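Local atomic coordinates of nucleoporin NUP170 (Chaetomium thermophilum, PDB entry 5HAX), a protein that probably serves as a structural scaffold component of the nuclear pore complex, combining a beta-propeller region with a helical region. Residues A[38-43]-A[403-408]. Residues are numbered along the deposited sequence; the frame is centred on the assembly and turned at random.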
ATOM      1  N   TYR A  38      21.989   0.831   2.632  1.00 37.89           N
ATOM      2  CA  TYR A  38      21.387   0.763   1.310  1.00 40.03           C
ATOM      3  C   TYR A  38      22.133  -0.256   0.466  1.00 48.24           C
ATOM      4  O   TYR A  38      23.351  -0.415   0.588  1.00 43.22           O
ATOM      5  CB  TYR A  38      21.430   2.108   0.565  1.00 43.22           C
ATOM      6  CG  TYR A  38      20.648   3.241   1.192  1.00 41.84           C
ATOM      7  CD1 TYR A  38      19.318   3.463   0.855  1.00 36.65           C
ATOM      8  CD2 TYR A  38      21.247   4.110   2.094  1.00 40.25           C
ATOM      9  CE1 TYR A  38      18.604   4.504   1.416  1.00 40.42           C
ATOM     10  CE2 TYR A  38      20.538   5.153   2.660  1.00 36.99           C
ATOM     11  CZ  TYR A  38      19.221   5.346   2.314  1.00 39.24           C
ATOM     12  OH  TYR A  38      18.516   6.386   2.874  1.00 37.07           O
ATOM     13  N   GLU A  39      21.388  -0.947  -0.391  1.00 39.92           N
ATOM     14  CA  GLU A  39      21.948  -1.610  -1.565  1.00 45.21           C
ATOM     15  C   GLU A  39      21.313  -0.950  -2.781  1.00 48.75           C
ATOM     16  O   GLU A  39      20.104  -1.082  -3.006  1.00 47.02           O
ATOM     17  CB  GLU A  39      21.701  -3.116  -1.556  1.00 53.23           C
ATOM     18  CG  GLU A  39      22.525  -3.852  -2.608  1.00 63.62           C
ATOM     19  CD  GLU A  39      22.221  -5.337  -2.679  1.00 73.89           C
ATOM     20  OE1 GLU A  39      21.591  -5.868  -1.740  1.00 62.77           O
ATOM     21  OE2 GLU A  39      22.615  -5.972  -3.680  1.00 77.07           O
ATOM     22  N   MET A  40      22.120  -0.223  -3.549  1.00 44.84           N
ATOM     23  CA  MET A  40      21.635   0.505  -4.712  1.00 45.67           C
ATOM     24  C   MET A  40      21.649  -0.392  -5.942  1.00 49.26           C
ATOM     25  O   MET A  40      22.560  -1.205  -6.123  1.00 48.19           O
ATOM     26  CB  MET A  40      22.492   1.745  -4.962  1.00 45.21           C
ATOM     27  CG  MET A  40      22.391   2.797  -3.868  1.00 50.56           C
ATOM     28  SD  MET A  40      20.734   3.490  -3.700  1.00 50.82           S
ATOM     29  CE  MET A  40      20.512   4.254  -5.305  1.00 49.37           C
ATOM     30  N   GLN A  41      20.631  -0.233  -6.784  1.00 42.57           N
ATOM     31  CA  GLN A  41      20.492  -0.995  -8.016  1.00 42.08           C
ATOM     32  C   GLN A  41      20.325  -0.036  -9.183  1.00 46.44           C
ATOM     33  O   GLN A  41      19.630   0.978  -9.070  1.00 47.99           O
ATOM     34  CB  GLN A  41      19.284  -1.943  -7.960  1.00 46.02           C
ATOM     35  CG  GLN A  41      19.257  -2.864  -6.749  1.00 43.46           C
ATOM     36  CD  GLN A  41      20.340  -3.923  -6.789  1.00 46.52           C
ATOM     37  OE1 GLN A  41      21.099  -4.021  -7.753  1.00 46.06           O
ATOM     38  NE2 GLN A  41      20.414  -4.728  -5.736  1.00 46.17           N
ATOM     39  N   SER A  42      20.970  -0.356 -10.300  1.00 48.55           N
ATOM     40  CA  SER A  42      20.751   0.401 -11.522  1.00 50.95           C
ATOM     41  C   SER A  42      19.302   0.239 -11.969  1.00 50.19           C
ATOM     42  O   SER A  42      18.689  -0.818 -11.794  1.00 52.95           O
ATOM     43  CB  SER A  42      21.707  -0.069 -12.617  1.00 58.28           C
ATOM     44  OG  SER A  42      21.693   0.817 -13.722  1.00 74.83           O
ATOM     45  N   SER A  43      18.743   1.311 -12.537  1.00 48.30           N
ATOM     46  CA  SER A  43      17.329   1.290 -12.901  1.00 53.49           C
ATOM     47  C   SER A  43      17.039   0.275 -13.998  1.00 56.03           C
ATOM     48  O   SER A  43      15.913  -0.230 -14.089  1.00 57.65           O
ATOM     49  CB  SER A  43      16.875   2.679 -13.344  1.00 59.48           C
ATOM     50  OG  SER A  43      17.639   3.146 -14.443  1.00 61.67           O
ATOM     51  N   MET A 403      15.553  14.386 -10.568  1.00 45.68           N
ATOM     52  CA  MET A 403      15.980  13.000 -10.415  1.00 46.85           C
ATOM     53  C   MET A 403      15.144  12.364  -9.314  1.00 50.14           C
ATOM     54  O   MET A 403      14.949  12.965  -8.251  1.00 45.84           O
ATOM     55  CB  MET A 403      17.469  12.905 -10.072  1.00 46.94           C
ATOM     56  CG  MET A 403      18.412  13.379 -11.173  1.00 59.00           C
ATOM     57  SD  MET A 403      18.229  12.501 -12.745  1.00 72.17           S
ATOM     58  CE  MET A 403      18.510  10.801 -12.249  1.00 68.89           C
ATOM     59  N   LEU A 404      14.654  11.155  -9.572  1.00 47.66           N
ATOM     60  CA  LEU A 404      13.766  10.451  -8.654  1.00 43.13           C
ATOM     61  C   LEU A 404      14.547   9.347  -7.952  1.00 42.25           C
ATOM     62  O   LEU A 404      14.980   8.384  -8.592  1.00 43.74           O
ATOM     63  CB  LEU A 404      12.572   9.870  -9.409  1.00 49.07           C
ATOM     64  CG  LEU A 404      11.196  10.206  -8.844  1.00 56.92           C
ATOM     65  CD1 LEU A 404      10.914  11.690  -9.002  1.00 52.93           C
ATOM     66  CD2 LEU A 404      10.129   9.369  -9.533  1.00 59.68           C
ATOM     67  N   PHE A 405      14.727   9.486  -6.640  1.00 39.11           N
ATOM     68  CA  PHE A 405      15.240   8.398  -5.820  1.00 37.07           C
ATOM     69  C   PHE A 405      14.063   7.617  -5.255  1.00 37.14           C
ATOM     70  O   PHE A 405      13.149   8.205  -4.667  1.00 39.60           O
ATOM     71  CB  PHE A 405      16.120   8.914  -4.682  1.00 40.51           C
ATOM     72  CG  PHE A 405      16.559   7.834  -3.731  1.00 35.85           C
ATOM     73  CD1 PHE A 405      17.501   6.896  -4.119  1.00 40.05           C
ATOM     74  CD2 PHE A 405      16.018   7.746  -2.459  1.00 37.00           C
ATOM     75  CE1 PHE A 405      17.900   5.893  -3.254  1.00 40.91           C
ATOM     76  CE2 PHE A 405      16.416   6.746  -1.588  1.00 39.00           C
ATOM     77  CZ  PHE A 405      17.357   5.820  -1.986  1.00 37.21           C
ATOM     78  N   VAL A 406      14.084   6.301  -5.441  1.00 39.02           N
ATOM     79  CA  VAL A 406      13.005   5.429  -4.994  1.00 35.38           C
ATOM     80  C   VAL A 406      13.621   4.246  -4.262  1.00 35.79           C
ATOM     81  O   VAL A 406      14.544   3.604  -4.776  1.00 39.36           O
ATOM     82  CB  VAL A 406      12.127   4.945  -6.164  1.00 38.91           C
ATOM     83  CG1 VAL A 406      10.815   4.397  -5.633  1.00 39.85           C
ATOM     84  CG2 VAL A 406      11.870   6.078  -7.147  1.00 46.36           C
ATOM     85  N   SER A 407      13.112   3.961  -3.064  1.00 34.07           N
ATOM     86  CA  SER A 407      13.646   2.888  -2.239  1.00 35.94           C
ATOM     87  C   SER A 407      12.506   2.156  -1.547  1.00 36.26           C
ATOM     88  O   SER A 407      11.399   2.678  -1.390  1.00 37.01           O
ATOM     89  CB  SER A 407      14.641   3.414  -1.193  1.00 41.24           C
ATOM     90  OG  SER A 407      14.013   4.319  -0.302  1.00 39.29           O
ATOM     91  N   ALA A 408      12.798   0.933  -1.132  1.00 39.67           N
ATOM     92  CA  ALA A 408      11.860   0.091  -0.412  1.00 38.09           C
ATOM     93  C   ALA A 408      12.614  -0.606   0.706  1.00 39.35           C
ATOM     94  O   ALA A 408      13.843  -0.726   0.651  1.00 37.54           O
ATOM     95  CB  ALA A 408      11.208  -0.949  -1.331  1.00 37.76           C
TER
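With CG anti to the backbone N (chi1 174°), Phe-405 brings the end of its ring up to strand 39-41, while Met-40 is bent at chi2 (-63°) and chi3 (-62°), which carries its thioether end up to that ring. The methyl carbon CE of Met-40 lies 3.7 Å from CE1 of Phe-405, and SD of Met-40 approaches the same CE1 equally closely. Sulfur and ring thus form a Met-aromatic contact of the edge type: SD of Met-40 sits in the ring plane, 5.1 Å from the centroid of Phe-405. Farther round the rim, CZ of Phe-405 meets CE1 of Tyr-38 at 3.9 Å, the two aromatic side chains crossing at a slant. The short strand 39-41 and strand 403-409 are next-but-one neighbours in one sheet of the beta-propeller, parted by strand 427-433, with which 39-41 pairs in parallel at the sheet margin; Met-40 and Phe-405 therefore reach past the intervening strand, where Trp-431 touches both. Some 360 residues separate the segments, and the N-terminal strand adds to the edge of a blade whose other strands come from residues 380-433. An alanine in place of Phe-405 would probably remove the ring edge that the Met-40 thioether rests against, leaving its end freer to turn, and take one apolar neighbour from Tyr-38 CE1. Tyr-38 is anchored independently, its hydroxyl hydrogen-bonding to the carbonyl oxygen of Phe-349 and its ring taking a cation-pi contact from Lys-348.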